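Local coordinates for sortase B (Streptococcus pyogenes, PDB 3PSQ), which is a class B sortase involved in pilus assembly, and probably works as a cysteine transpeptidase that joins pilin subunits, at residues Glu55-Tyr60 / Ser74-Tyr79; Ile133-Cys138 / Ile199-Gln204; Asp87-Ile92 / Ser146-Pro151; Thr45-Pro50 / Phe103-Asn108. All blocks are in the same frame, centred on the assembly; numbering follows the deposited sequence.

Each contact has at least one segment on the curled mixed sheet of the sortase fold; in contacts 1, 3 and 4 the other is loop or turn. Contacts 1 and 3 join as strands 76-77 and 89-93 pair, with Asp-78 N 2.7 Å from Leu-91 O. Contact 3 meets contact 2 where Ile-200 CD1 reaches Leu-148 CB at 3.6 Å. Contact 2 meets contact 4 through Ile-199 CD1, 3.5 Å from Pro-107 CA. Contact 4 returns to contact 1 by Val-75 CG1 and Phe-103 CZ, 3.5 Å apart. Side chains approach the predicted catalytic residues: Phe-76 about 3 Å from His-95, Phe-149 about 4 Å from Arg-198, Phe-103 about 8 Å from Cys-190. Contact 1 holds two zinc ligands.

Contact 1: Glu55-Tyr60 / Ser74-Tyr79; sequences ENNLEY and SVFLDY. With ZN (zinc ion), chain P.
A zinc site and the edge of the predicted active site meet in this contact, where the loop 55-60 folds over 74-79. Asn-57 and Tyr-79 form its centre. The amide oxygen Asn-57 OD1 takes the backbone N-H of Tyr-79 on a lone pair, at 3.0 Å and nearly straight (171°). The same amide offers ND2 to Asp-78 OD2, also at 3.0 Å. That donor comes from above the carboxylate plane, and Asp-78 OD2 has a second partner in the salt bridge to Arg-80. Both ends of the amide are gripped, fixing its rotation. Asn-57 OD1 also sits at the edge of the Tyr-79 ring, 3.4 Å from CD2. Phe-76 CE1 reaches the same side chain, 3.8 Å from Asn-57 CB. At the other end Ser-74 N donates to Tyr-60 O. Within the loop, Asn-56 OD1 accepts from Leu-58 N and Glu-59 N, the first bond making an Asx turn. Glu-55 OE2 binds the zinc ion at 2.1 Å and Glu-59 OE2 at 1.9 Å. Asp-35 and a water complete the site, and Tyr-60 OH hydrogen-bonds to Asp-35 from the second shell. The Phe-76 ring meets that of His-95, the planes about 20° apart, and His-95 NE2 hydrogen-bonds to Asn-57 O. The loop thus borders His-95, probably the catalytic histidine, as in other sortases.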
loop_
_atom_site.group_PDB
_atom_site.type_symbol
_atom_site.label_atom_id
_atom_site.label_comp_id
_atom_site.label_asym_id
_atom_site.label_seq_id
_atom_site.Cartn_x
_atom_site.Cartn_y
_atom_site.Cartn_z
ATOM N N GLU A 55 -1.063 -8.913 13.638
ATOM C CA GLU A 55 0.022 -8.978 14.642
ATOM C C GLU A 55 1.315 -9.412 13.991
ATOM O O GLU A 55 2.394 -9.277 14.588
ATOM C CB GLU A 55 -0.334 -9.900 15.796
ATOM C CG GLU A 55 -1.590 -9.433 16.612
ATOM C CD GLU A 55 -2.917 -9.794 15.927
ATOM O OE1 GLU A 55 -3.307 -10.970 16.000
ATOM O OE2 GLU A 55 -3.591 -8.898 15.343
ATOM N N ASN A 56 1.196 -9.912 12.757
ATOM C CA ASN A 56 2.315 -10.282 11.905
ATOM C C ASN A 56 1.842 -10.142 10.461
ATOM O O ASN A 56 0.676 -9.837 10.237
ATOM C CB ASN A 56 2.768 -11.731 12.191
ATOM C CG ASN A 56 1.647 -12.761 11.973
ATOM O OD1 ASN A 56 1.205 -12.960 10.861
ATOM N ND2 ASN A 56 1.175 -13.395 13.052
ATOM N N ASN A 57 2.715 -10.400 9.487
ATOM C CA ASN A 57 2.375 -10.212 8.088
ATOM C C ASN A 57 1.884 -11.463 7.367
ATOM O O ASN A 57 1.765 -11.474 6.144
ATOM C CB ASN A 57 3.540 -9.607 7.323
ATOM C CG ASN A 57 3.819 -8.160 7.728
ATOM O OD1 ASN A 57 2.946 -7.456 8.258
ATOM N ND2 ASN A 57 5.042 -7.704 7.459
ATOM N N LEU A 58 1.599 -12.520 8.118
ATOM C CA LEU A 58 1.072 -13.752 7.506
ATOM C C LEU A 58 -0.406 -13.953 7.877
ATOM O O LEU A 58 -1.132 -14.593 7.144
ATOM C CB LEU A 58 1.919 -14.978 7.925
ATOM C CG LEU A 58 3.438 -14.981 7.574
ATOM C CD1 LEU A 58 4.200 -16.130 8.180
ATOM C CD2 LEU A 58 3.680 -15.022 6.128
ATOM N N GLU A 59 -0.833 -13.351 8.988
ATOM C CA GLU A 59 -2.167 -13.486 9.549
ATOM C C GLU A 59 -3.372 -13.378 8.575
ATOM O O GLU A 59 -4.381 -14.107 8.725
ATOM C CB GLU A 59 -2.350 -12.520 10.737
ATOM C CG GLU A 59 -3.814 -12.444 11.309
ATOM C CD GLU A 59 -3.924 -11.435 12.433
ATOM O OE1 GLU A 59 -2.951 -10.681 12.632
ATOM O OE2 GLU A 59 -4.970 -11.361 13.108
ATOM N N TYR A 60 -3.262 -12.484 7.610
ATOM C CA TYR A 60 -4.349 -12.220 6.683
ATOM C C TYR A 60 -4.223 -12.903 5.317
ATOM O O TYR A 60 -4.931 -12.546 4.395
ATOM C CB TYR A 60 -4.645 -10.682 6.553
ATOM C CG TYR A 60 -5.415 -10.219 7.769
ATOM C CD1 TYR A 60 -6.776 -10.367 7.833
ATOM C CD2 TYR A 60 -4.756 -9.753 8.911
ATOM C CE1 TYR A 60 -7.473 -10.041 8.978
ATOM C CE2 TYR A 60 -5.454 -9.400 10.058
ATOM C CZ TYR A 60 -6.812 -9.549 10.082
ATOM O OH TYR A 60 -7.554 -9.222 11.202
ATOM N N SER A 74 -6.963 -10.850 2.997
ATOM C CA SER A 74 -7.217 -9.380 2.996
ATOM C C SER A 74 -5.954 -8.580 2.722
ATOM O O SER A 74 -4.839 -9.077 2.919
ATOM C CB SER A 74 -7.765 -8.911 4.346
ATOM O OG SER A 74 -8.874 -9.650 4.802
ATOM N N VAL A 75 -6.129 -7.342 2.280
ATOM C CA VAL A 75 -5.060 -6.372 2.202
ATOM C C VAL A 75 -4.773 -5.771 3.580
ATOM O O VAL A 75 -5.692 -5.469 4.327
ATOM C CB VAL A 75 -5.408 -5.236 1.208
ATOM C CG1 VAL A 75 -4.280 -4.203 1.240
ATOM C CG2 VAL A 75 -5.598 -5.845 -0.222
ATOM N N PHE A 76 -3.493 -5.613 3.918
ATOM C CA PHE A 76 -3.092 -5.299 5.307
ATOM C C PHE A 76 -1.930 -4.293 5.377
ATOM O O PHE A 76 -1.014 -4.338 4.568
ATOM C CB PHE A 76 -2.705 -6.595 6.037
ATOM C CG PHE A 76 -1.516 -7.306 5.425
ATOM C CD1 PHE A 76 -0.227 -7.043 5.871
ATOM C CD2 PHE A 76 -1.689 -8.213 4.368
ATOM C CE1 PHE A 76 0.872 -7.745 5.316
ATOM C CE2 PHE A 76 -0.598 -8.887 3.815
ATOM C CZ PHE A 76 0.680 -8.606 4.235
ATOM N N LEU A 77 -1.975 -3.407 6.364
ATOM C CA LEU A 77 -0.852 -2.565 6.701
ATOM C C LEU A 77 0.207 -3.406 7.392
ATOM O O LEU A 77 -0.102 -4.168 8.311
ATOM C CB LEU A 77 -1.296 -1.443 7.657
ATOM C CG LEU A 77 -0.189 -0.477 8.137
ATOM C CD1 LEU A 77 0.397 0.308 6.959
ATOM C CD2 LEU A 77 -0.665 0.502 9.181
ATOM N N ASP A 78 1.460 -3.236 6.992
ATOM C CA ASP A 78 2.555 -3.929 7.650
ATOM C C ASP A 78 2.438 -3.865 9.197
ATOM O O ASP A 78 2.221 -2.767 9.745
ATOM C CB ASP A 78 3.896 -3.355 7.168
ATOM C CG ASP A 78 5.085 -4.140 7.688
ATOM O OD1 ASP A 78 5.387 -4.081 8.888
ATOM O OD2 ASP A 78 5.722 -4.841 6.901
ATOM N N TYR A 79 2.610 -5.013 9.881
ATOM C CA TYR A 79 2.511 -5.072 11.316
ATOM C C TYR A 79 3.465 -4.136 12.071
ATOM O O TYR A 79 3.223 -3.846 13.250
ATOM C CB TYR A 79 2.645 -6.497 11.871
ATOM C CG TYR A 79 4.077 -6.963 12.124
ATOM C CD1 TYR A 79 4.662 -6.899 13.412
ATOM C CD2 TYR A 79 4.858 -7.441 11.069
ATOM C CE1 TYR A 79 5.967 -7.334 13.622
ATOM C CE2 TYR A 79 6.148 -7.877 11.266
ATOM C CZ TYR A 79 6.702 -7.824 12.537
ATOM O OH TYR A 79 7.999 -8.255 12.662
HETATM ZN ZN ZN P . -5.155 -9.935 14.430
HETATM O O HOH W 1 -6.728 -10.459 15.626
HETATM O O HOH W 2 -0.003 -6.752 9.357
#

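Contact 2: Ile133-Cys138 / Ile199-Gln204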
loop_
_atom_site.group_PDB
_atom_site.type_symbol
_atom_site.label_atom_id
_atom_site.label_comp_id
_atom_site.label_asym_id
_atom_site.label_seq_id
_atom_site.Cartn_x
_atom_site.Cartn_y
_atom_site.Cartn_z
ATOM N N ILE A 133 -2.520 11.092 -0.689
ATOM C CA ILE A 133 -1.187 10.661 -1.009
ATOM C C ILE A 133 -0.945 10.982 -2.455
ATOM O O ILE A 133 -1.776 10.644 -3.282
ATOM C CB ILE A 133 -1.038 9.125 -0.770
ATOM C CG1 ILE A 133 -1.189 8.796 0.712
ATOM C CG2 ILE A 133 0.268 8.631 -1.270
ATOM C CD1 ILE A 133 -2.624 8.585 1.181
ATOM N N ASN A 134 0.183 11.626 -2.762
ATOM C CA ASN A 134 0.545 11.964 -4.139
ATOM C C ASN A 134 1.454 10.867 -4.756
ATOM O O ASN A 134 2.591 10.685 -4.313
ATOM C CB ASN A 134 1.306 13.319 -4.172
ATOM C CG ASN A 134 0.510 14.473 -3.563
ATOM O OD1 ASN A 134 -0.587 14.793 -4.030
ATOM N ND2 ASN A 134 1.059 15.104 -2.528
ATOM N N ILE A 135 0.978 10.170 -5.781
ATOM C CA ILE A 135 1.726 9.058 -6.371
ATOM C C ILE A 135 2.924 9.550 -7.179
ATOM O O ILE A 135 2.784 10.465 -7.998
ATOM C CB ILE A 135 0.800 8.186 -7.297
ATOM C CG1 ILE A 135 -0.430 7.689 -6.515
ATOM C CG2 ILE A 135 1.601 7.055 -7.976
ATOM C CD1 ILE A 135 -1.506 7.035 -7.375
ATOM N N PHE A 136 4.099 8.963 -6.987
ATOM C CA PHE A 136 5.234 9.384 -7.809
ATOM C C PHE A 136 5.977 8.253 -8.504
ATOM O O PHE A 136 6.806 8.527 -9.341
ATOM C CB PHE A 136 6.225 10.263 -7.027
ATOM C CG PHE A 136 6.920 9.556 -5.898
ATOM C CD1 PHE A 136 8.100 8.867 -6.117
ATOM C CD2 PHE A 136 6.393 9.590 -4.620
ATOM C CE1 PHE A 136 8.743 8.200 -5.070
ATOM C CE2 PHE A 136 7.032 8.937 -3.557
ATOM C CZ PHE A 136 8.201 8.253 -3.779
ATOM N N ALA A 137 5.692 6.990 -8.183
ATOM C CA ALA A 137 6.396 5.883 -8.848
ATOM C C ALA A 137 5.578 4.604 -8.928
ATOM O O ALA A 137 4.813 4.281 -8.019
ATOM C CB ALA A 137 7.730 5.598 -8.155
ATOM N N CYS A 138 5.766 3.882 -10.031
ATOM C CA CYS A 138 5.345 2.497 -10.156
ATOM C C CYS A 138 6.592 1.653 -10.313
ATOM O O CYS A 138 7.366 1.855 -11.253
ATOM C CB CYS A 138 4.491 2.338 -11.407
ATOM S SG CYS A 138 3.771 0.703 -11.578
ATOM N N ILE A 199 4.958 -5.847 -7.598
ATOM C CA ILE A 199 4.701 -4.495 -8.015
ATOM C C ILE A 199 4.535 -3.579 -6.791
ATOM O O ILE A 199 3.906 -3.963 -5.802
ATOM C CB ILE A 199 3.463 -4.391 -8.966
ATOM C CG1 ILE A 199 3.302 -2.949 -9.442
ATOM C CG2 ILE A 199 2.211 -4.926 -8.275
ATOM C CD1 ILE A 199 2.312 -2.759 -10.579
ATOM N N ILE A 200 5.085 -2.365 -6.866
ATOM C CA ILE A 200 4.841 -1.372 -5.826
ATOM C C ILE A 200 4.402 -0.061 -6.483
ATOM O O ILE A 200 5.062 0.409 -7.414
ATOM C CB ILE A 200 6.121 -1.088 -4.983
ATOM C CG1 ILE A 200 6.666 -2.386 -4.370
ATOM C CG2 ILE A 200 5.839 -0.043 -3.919
ATOM C CD1 ILE A 200 7.952 -2.242 -3.568
ATOM N N VAL A 201 3.288 0.494 -6.007
ATOM C CA VAL A 201 2.876 1.855 -6.289
ATOM C C VAL A 201 3.110 2.683 -5.023
ATOM O O VAL A 201 2.550 2.404 -3.939
ATOM C CB VAL A 201 1.399 1.951 -6.678
ATOM C CG1 VAL A 201 0.958 3.426 -6.787
ATOM C CG2 VAL A 201 1.134 1.226 -8.011
ATOM N N ILE A 202 3.983 3.678 -5.145
ATOM C CA ILE A 202 4.355 4.503 -3.991
ATOM C C ILE A 202 3.958 5.977 -4.166
ATOM O O ILE A 202 4.064 6.540 -5.259
ATOM C CB ILE A 202 5.857 4.353 -3.662
ATOM C CG1 ILE A 202 6.252 5.282 -2.526
ATOM C CG2 ILE A 202 6.684 4.696 -4.857
ATOM C CD1 ILE A 202 7.492 4.810 -1.839
ATOM N N GLY A 203 3.461 6.584 -3.092
ATOM C CA GLY A 203 3.203 8.009 -3.098
ATOM C C GLY A 203 3.729 8.756 -1.877
ATOM O O GLY A 203 4.153 8.148 -0.884
ATOM N N GLN A 204 3.675 10.084 -1.933
ATOM C CA GLN A 204 4.039 10.914 -0.771
ATOM C C GLN A 204 2.826 11.526 -0.113
ATOM O O GLN A 204 1.988 12.095 -0.797
ATOM C CB GLN A 204 4.988 12.018 -1.199
ATOM C CG GLN A 204 5.647 12.774 -0.077
ATOM C CD GLN A 204 6.680 13.744 -0.640
ATOM O OE1 GLN A 204 7.868 13.433 -0.724
ATOM N NE2 GLN A 204 6.212 14.891 -1.104
HETATM O O HOH W 3 3.489 15.545 -1.150
#
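Phe-136 and Ala-137 both face Ile-202, which makes a classic beta bulge in this antiparallel strand pair. The backbone bonds show it. Phe-136 N donates to Ile-202 O at 3.0 Å, and Ala-137 N reaches the same oxygen in a weak bond of 3.4 Å. Ile-202 N returns a bond to Ala-137 O. Beyond the bulge, Asn-134 N donates to Gln-204 O and Gln-204 N to Asn-134 O, each at 2.7 Å. Ile-135 CA and Gly-203 CA are only 3.7 Å apart. The strands come this close where Gly-203 has no side chain, and Ile-133 CG2 takes the place beside its CA.

Apolar contacts come next. Ile-202 CG2 stands over the face of the Phe-136 ring in a CH-pi contact, 4.3 Å from the centroid. It also touches Ala-137 CB at 3.6 Å. On the opposite face from Ala-137 and Ile-202, Ile-135 CG2 meets Val-201 CG1; Cys-138 SG meets Ile-199 CD1.

One water links the polar ends, accepting from Asn-134 ND2 and Gln-204 NE2. These amides are also held by Glu-206 and Leu-177.

Helix 159-167 packs on the face of Phe-136, Ala-137 and Ile-202. Strand 184-190 pairs with 197-205, and strand 120-125 pairs with 130-142.

Contact 3: Asp87-Ile92 / Ser146-Pro151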
loop_
_atom_site.group_PDB
_atom_site.type_symbol
_atom_site.label_atom_id
_atom_site.label_comp_id
_atom_site.label_asym_id
_atom_site.label_seq_id
_atom_site.Cartn_x
_atom_site.Cartn_y
_atom_site.Cartn_z
ATOM N N ASP A 87 4.723 7.090 10.338
ATOM C CA ASP A 87 6.037 6.578 9.950
ATOM C C ASP A 87 6.485 7.156 8.635
ATOM O O ASP A 87 5.668 7.687 7.869
ATOM C CB ASP A 87 6.009 5.059 9.843
ATOM C CG ASP A 87 5.842 4.395 11.174
ATOM O OD1 ASP A 87 6.074 5.056 12.205
ATOM O OD2 ASP A 87 5.472 3.216 11.214
ATOM N N LYS A 88 7.785 7.077 8.375
ATOM C CA LYS A 88 8.318 7.536 7.084
ATOM C C LYS A 88 7.735 6.766 5.905
ATOM O O LYS A 88 7.628 7.282 4.791
ATOM C CB LYS A 88 9.840 7.373 7.035
ATOM C CG LYS A 88 10.582 8.428 7.840
ATOM C CD LYS A 88 10.621 9.772 7.059
ATOM C CE LYS A 88 11.038 10.937 7.967
ATOM N NZ LYS A 88 12.341 10.638 8.649
ATOM N N TYR A 89 7.390 5.517 6.162
ATOM C CA TYR A 89 7.070 4.581 5.103
ATOM C C TYR A 89 6.070 3.557 5.613
ATOM O O TYR A 89 6.393 2.692 6.452
ATOM C CB TYR A 89 8.341 3.874 4.670
ATOM C CG TYR A 89 8.199 2.922 3.527
ATOM C CD1 TYR A 89 8.169 3.385 2.230
ATOM C CD2 TYR A 89 8.154 1.539 3.737
ATOM C CE1 TYR A 89 8.066 2.518 1.156
ATOM C CE2 TYR A 89 8.064 0.651 2.659
ATOM C CZ TYR A 89 8.035 1.151 1.364
ATOM O OH TYR A 89 7.953 0.319 0.260
ATOM N N SER A 90 4.850 3.693 5.123
ATOM C CA SER A 90 3.789 2.782 5.464
ATOM C C SER A 90 3.555 1.853 4.272
ATOM O O SER A 90 3.325 2.314 3.146
ATOM C CB SER A 90 2.537 3.554 5.844
ATOM O OG SER A 90 2.797 4.377 6.981
ATOM N N LEU A 91 3.656 0.545 4.534
ATOM C CA LEU A 91 3.517 -0.486 3.504
ATOM C C LEU A 91 2.171 -1.205 3.659
ATOM O O LEU A 91 1.849 -1.826 4.715
ATOM C CB LEU A 91 4.671 -1.481 3.568
ATOM C CG LEU A 91 4.645 -2.608 2.524
ATOM C CD1 LEU A 91 4.684 -2.135 1.031
ATOM C CD2 LEU A 91 5.746 -3.586 2.838
ATOM N N ILE A 92 1.363 -1.044 2.629
ATOM C CA ILE A 92 0.106 -1.766 2.516
ATOM C C ILE A 92 0.293 -2.870 1.457
ATOM O O ILE A 92 0.672 -2.616 0.306
ATOM C CB ILE A 92 -1.068 -0.833 2.149
ATOM C CG1 ILE A 92 -1.256 0.214 3.257
ATOM C CG2 ILE A 92 -2.355 -1.664 1.920
ATOM C CD1 ILE A 92 -2.390 1.224 3.040
ATOM N N SER A 146 15.810 -5.560 -1.274
ATOM C CA SER A 146 16.552 -5.352 -0.019
ATOM C C SER A 146 16.102 -4.137 0.813
ATOM O O SER A 146 16.613 -3.905 1.912
ATOM C CB SER A 146 18.043 -5.260 -0.300
ATOM O OG SER A 146 18.318 -4.066 -1.024
ATOM N N LEU A 147 15.122 -3.386 0.331
ATOM C CA LEU A 147 14.744 -2.182 1.035
ATOM C C LEU A 147 13.237 -2.010 1.264
ATOM O O LEU A 147 12.806 -1.667 2.356
ATOM C CB LEU A 147 15.298 -0.973 0.281
ATOM C CG LEU A 147 15.066 0.372 0.968
ATOM C CD1 LEU A 147 15.747 0.350 2.332
ATOM C CD2 LEU A 147 15.584 1.508 0.098
ATOM N N LEU A 148 12.449 -2.256 0.223
ATOM C CA LEU A 148 11.096 -1.724 0.136
ATOM C C LEU A 148 10.016 -2.534 0.870
ATOM O O LEU A 148 8.877 -2.070 0.987
ATOM C CB LEU A 148 10.708 -1.489 -1.338
ATOM C CG LEU A 148 11.506 -0.367 -2.003
ATOM C CD1 LEU A 148 11.164 -0.252 -3.467
ATOM C CD2 LEU A 148 11.283 0.968 -1.286
ATOM N N PHE A 149 10.372 -3.712 1.379
ATOM C CA PHE A 149 9.396 -4.524 2.130
ATOM C C PHE A 149 9.674 -4.515 3.611
ATOM O O PHE A 149 9.093 -5.276 4.365
ATOM C CB PHE A 149 9.252 -5.945 1.552
ATOM C CG PHE A 149 8.798 -5.952 0.105
ATOM C CD1 PHE A 149 7.522 -5.561 -0.232
ATOM C CD2 PHE A 149 9.675 -6.271 -0.911
ATOM C CE1 PHE A 149 7.119 -5.520 -1.540
ATOM C CE2 PHE A 149 9.266 -6.242 -2.234
ATOM C CZ PHE A 149 7.985 -5.856 -2.548
ATOM N N ASN A 150 10.529 -3.592 4.039
ATOM C CA ASN A 150 10.825 -3.423 5.446
ATOM C C ASN A 150 10.817 -1.927 5.827
ATOM O O ASN A 150 11.772 -1.190 5.543
ATOM C CB ASN A 150 12.163 -4.079 5.793
ATOM C CG ASN A 150 12.417 -4.128 7.312
ATOM O OD1 ASN A 150 11.953 -3.259 8.031
ATOM N ND2 ASN A 150 13.158 -5.142 7.790
ATOM N N PRO A 151 9.725 -1.470 6.450
ATOM C CA PRO A 151 9.584 -0.067 6.851
ATOM C C PRO A 151 10.660 0.380 7.857
ATOM O O PRO A 151 10.981 1.555 7.956
ATOM C CB PRO A 151 8.190 -0.020 7.497
ATOM C CG PRO A 151 7.451 -1.207 6.895
ATOM C CD PRO A 151 8.512 -2.262 6.727
#
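Tyr-89 and Leu-148 join strand 89-93 of the sortase sheet to the loop before helix 151-155. The Tyr-89 side chain starts at CB, which points toward the loop. CG is anti to the backbone N (chi1 -177°), and this carries the ring across to the loop. CD2 passes Pro-151, 3.8 Å from its CA. CE2 comes next and lies 3.3 Å from Leu-148 O, which sits at the ring edge. CZ touches Leu-148 CD2 at 4.2 Å. At the tip, OH donates to Leu-148 O on a lone pair, in the carbonyl plane, at 2.7 Å. This carbonyl belongs to a type I turn from Leu-147 to Asn-150, and Asn-150 caps the helix that follows. Two strand residues on, Leu-91 points to the same loop. Its CD2 packs on Phe-149 CA and lies at the edge of the Phe-149 ring, which also touches Arg-198, the predicted transition-state stabiliser. Pro-151 CB rests on the strand backbone, 3.4 Å from Tyr-89 O.

Contact 4: Thr45-Pro50 / Phe103-Asn108; sequences THIDYP and FGELPN
An ST turn leading into strand 48-53 meets a type I turn after helix 96-102, and His-46 and Glu-105 join them. Glu-105 is the polar link. Its OE1 accepts the backbone N-H of His-46 at 2.9 Å, using the syn lone pair, and OE2 takes the same N-H in a weak bond of 3.1 Å. One N-H is thus shared by both carboxylate oxygens. OE1 also lies over the centre of the His-46 ring, 3.0 Å above its plane. Ring and carboxylate planes are 30° apart. The imidazole nitrogens make no hydrogen bond to the carboxylate. Instead, His-46 ND1 donates to Tyr-49 OH, which lies close to the ring plane. The first torsion of His-46 (60°) sets CG between the backbone N and the carbonyl carbon, which lets the ring fold back over the carboxylate. Thr-45 CB packs against Glu-105 OE1 at 3.4 Å. Its OG1 accepts from Ile-47 N to form the ST turn, and is also hydrogen-bonded to Val-42 O. The apolar part is built on Ile-47. Its CD1 touches Leu-106 CD2 at 3.8 Å and Phe-103 CD1 at 4.0 Å. Phe-103 and Ile-47 both pack on Leu-40 of strand 36-41, which pairs with strand 48-53. Tyr-49 OH hydrogen-bonds to Met-102 O, at the end of helix 96-102.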
loop_
_atom_site.group_PDB
_atom_site.type_symbol
_atom_site.label_atom_id
_atom_site.label_comp_id
_atom_site.label_asym_id
_atom_site.label_seq_id
_atom_site.Cartn_x
_atom_site.Cartn_y
_atom_site.Cartn_z
ATOM N N THR A 45 -9.585 3.154 -10.104
ATOM C CA THR A 45 -9.601 1.712 -9.903
ATOM C C THR A 45 -10.815 1.441 -9.064
ATOM O O THR A 45 -11.462 2.383 -8.561
ATOM C CB THR A 45 -8.394 1.221 -9.067
ATOM O OG1 THR A 45 -8.546 1.647 -7.701
ATOM C CG2 THR A 45 -7.051 1.689 -9.649
ATOM N N HIS A 46 -11.098 0.156 -8.864
ATOM C CA HIS A 46 -12.090 -0.206 -7.896
ATOM C C HIS A 46 -11.470 -0.484 -6.525
ATOM O O HIS A 46 -12.130 -1.049 -5.662
ATOM C CB HIS A 46 -13.016 -1.362 -8.390
ATOM C CG HIS A 46 -12.309 -2.643 -8.713
ATOM N ND1 HIS A 46 -11.664 -3.408 -7.757
ATOM C CD2 HIS A 46 -12.205 -3.329 -9.877
ATOM C CE1 HIS A 46 -11.145 -4.477 -8.332
ATOM N NE2 HIS A 46 -11.489 -4.469 -9.612
ATOM N N ILE A 47 -10.240 -0.035 -6.292
ATOM C CA ILE A 47 -9.671 -0.136 -4.946
ATOM C C ILE A 47 -10.357 0.839 -4.007
ATOM O O ILE A 47 -10.223 2.039 -4.133
ATOM C CB ILE A 47 -8.143 0.076 -4.934
ATOM C CG1 ILE A 47 -7.486 -0.964 -5.828
ATOM C CG2 ILE A 47 -7.631 0.122 -3.502
ATOM C CD1 ILE A 47 -6.100 -0.632 -6.277
ATOM N N ASP A 48 -11.127 0.292 -3.080
ATOM C CA ASP A 48 -11.994 1.081 -2.228
ATOM C C ASP A 48 -12.309 0.125 -1.084
ATOM O O ASP A 48 -13.343 -0.520 -1.071
ATOM C CB ASP A 48 -13.251 1.452 -3.024
ATOM C CG ASP A 48 -14.190 2.389 -2.277
ATOM O OD1 ASP A 48 -13.779 3.032 -1.273
ATOM O OD2 ASP A 48 -15.351 2.457 -2.734
ATOM N N TYR A 49 -11.395 0.011 -0.133
ATOM C CA TYR A 49 -11.472 -1.114 0.791
ATOM C C TYR A 49 -11.110 -0.756 2.195
ATOM O O TYR A 49 -10.227 0.085 2.410
ATOM C CB TYR A 49 -10.507 -2.240 0.386
ATOM C CG TYR A 49 -10.529 -2.675 -1.049
ATOM C CD1 TYR A 49 -11.738 -2.958 -1.739
ATOM C CD2 TYR A 49 -9.330 -2.848 -1.713
ATOM C CE1 TYR A 49 -11.668 -3.406 -3.096
ATOM C CE2 TYR A 49 -9.269 -3.256 -3.007
ATOM C CZ TYR A 49 -10.405 -3.544 -3.699
ATOM O OH TYR A 49 -10.174 -3.932 -5.030
ATOM N N PRO A 50 -11.718 -1.471 3.162
ATOM C CA PRO A 50 -11.228 -1.417 4.527
ATOM C C PRO A 50 -9.854 -2.103 4.609
ATOM O O PRO A 50 -9.567 -3.009 3.813
ATOM C CB PRO A 50 -12.284 -2.205 5.309
ATOM C CG PRO A 50 -12.832 -3.251 4.245
ATOM C CD PRO A 50 -12.788 -2.490 2.959
ATOM N N PHE A 103 -6.136 -6.149 -5.631
ATOM C CA PHE A 103 -5.134 -5.260 -6.208
ATOM C C PHE A 103 -4.811 -5.650 -7.644
ATOM O O PHE A 103 -3.695 -5.431 -8.093
ATOM C CB PHE A 103 -3.816 -5.318 -5.384
ATOM C CG PHE A 103 -3.774 -4.394 -4.135
ATOM C CD1 PHE A 103 -4.757 -3.472 -3.874
ATOM C CD2 PHE A 103 -2.669 -4.433 -3.261
ATOM C CE1 PHE A 103 -4.676 -2.591 -2.726
ATOM C CE2 PHE A 103 -2.590 -3.602 -2.110
ATOM C CZ PHE A 103 -3.594 -2.671 -1.860
ATOM N N GLY A 104 -5.748 -6.282 -8.353
ATOM C CA GLY A 104 -5.476 -6.683 -9.731
ATOM C C GLY A 104 -5.239 -5.496 -10.664
ATOM O O GLY A 104 -4.659 -5.658 -11.729
ATOM N N GLU A 105 -5.726 -4.303 -10.304
ATOM C CA GLU A 105 -5.516 -3.128 -11.174
ATOM C C GLU A 105 -4.187 -2.393 -10.995
ATOM O O GLU A 105 -3.842 -1.534 -11.822
ATOM C CB GLU A 105 -6.638 -2.123 -10.975
ATOM C CG GLU A 105 -8.009 -2.644 -11.416
ATOM C CD GLU A 105 -9.131 -1.894 -10.751
ATOM O OE1 GLU A 105 -9.300 -2.013 -9.538
ATOM O OE2 GLU A 105 -9.869 -1.169 -11.428
ATOM N N LEU A 106 -3.418 -2.710 -9.944
ATOM C CA LEU A 106 -2.160 -1.964 -9.696
ATOM C C LEU A 106 -1.253 -1.884 -10.946
ATOM O O LEU A 106 -0.645 -0.844 -11.189
ATOM C CB LEU A 106 -1.393 -2.480 -8.469
ATOM C CG LEU A 106 -1.958 -2.170 -7.078
ATOM C CD1 LEU A 106 -0.991 -2.580 -5.965
ATOM C CD2 LEU A 106 -2.360 -0.696 -6.943
ATOM N N PRO A 107 -1.159 -2.973 -11.729
ATOM C CA PRO A 107 -0.278 -2.913 -12.888
ATOM C C PRO A 107 -0.709 -1.888 -13.968
ATOM O O PRO A 107 0.039 -1.659 -14.917
ATOM C CB PRO A 107 -0.321 -4.343 -13.460
ATOM C CG PRO A 107 -0.753 -5.175 -12.354
ATOM C CD PRO A 107 -1.646 -4.338 -11.478
ATOM N N ASN A 108 -1.899 -1.315 -13.845
ATOM C CA ASN A 108 -2.271 -0.226 -14.767
ATOM C C ASN A 108 -1.319 0.951 -14.610
ATOM O O ASN A 108 -1.132 1.723 -15.534
ATOM C CB ASN A 108 -3.718 0.239 -14.543
ATOM C CG ASN A 108 -4.734 -0.837 -14.930
ATOM O OD1 ASN A 108 -4.416 -1.738 -15.697
ATOM N ND2 ASN A 108 -5.942 -0.755 -14.383
#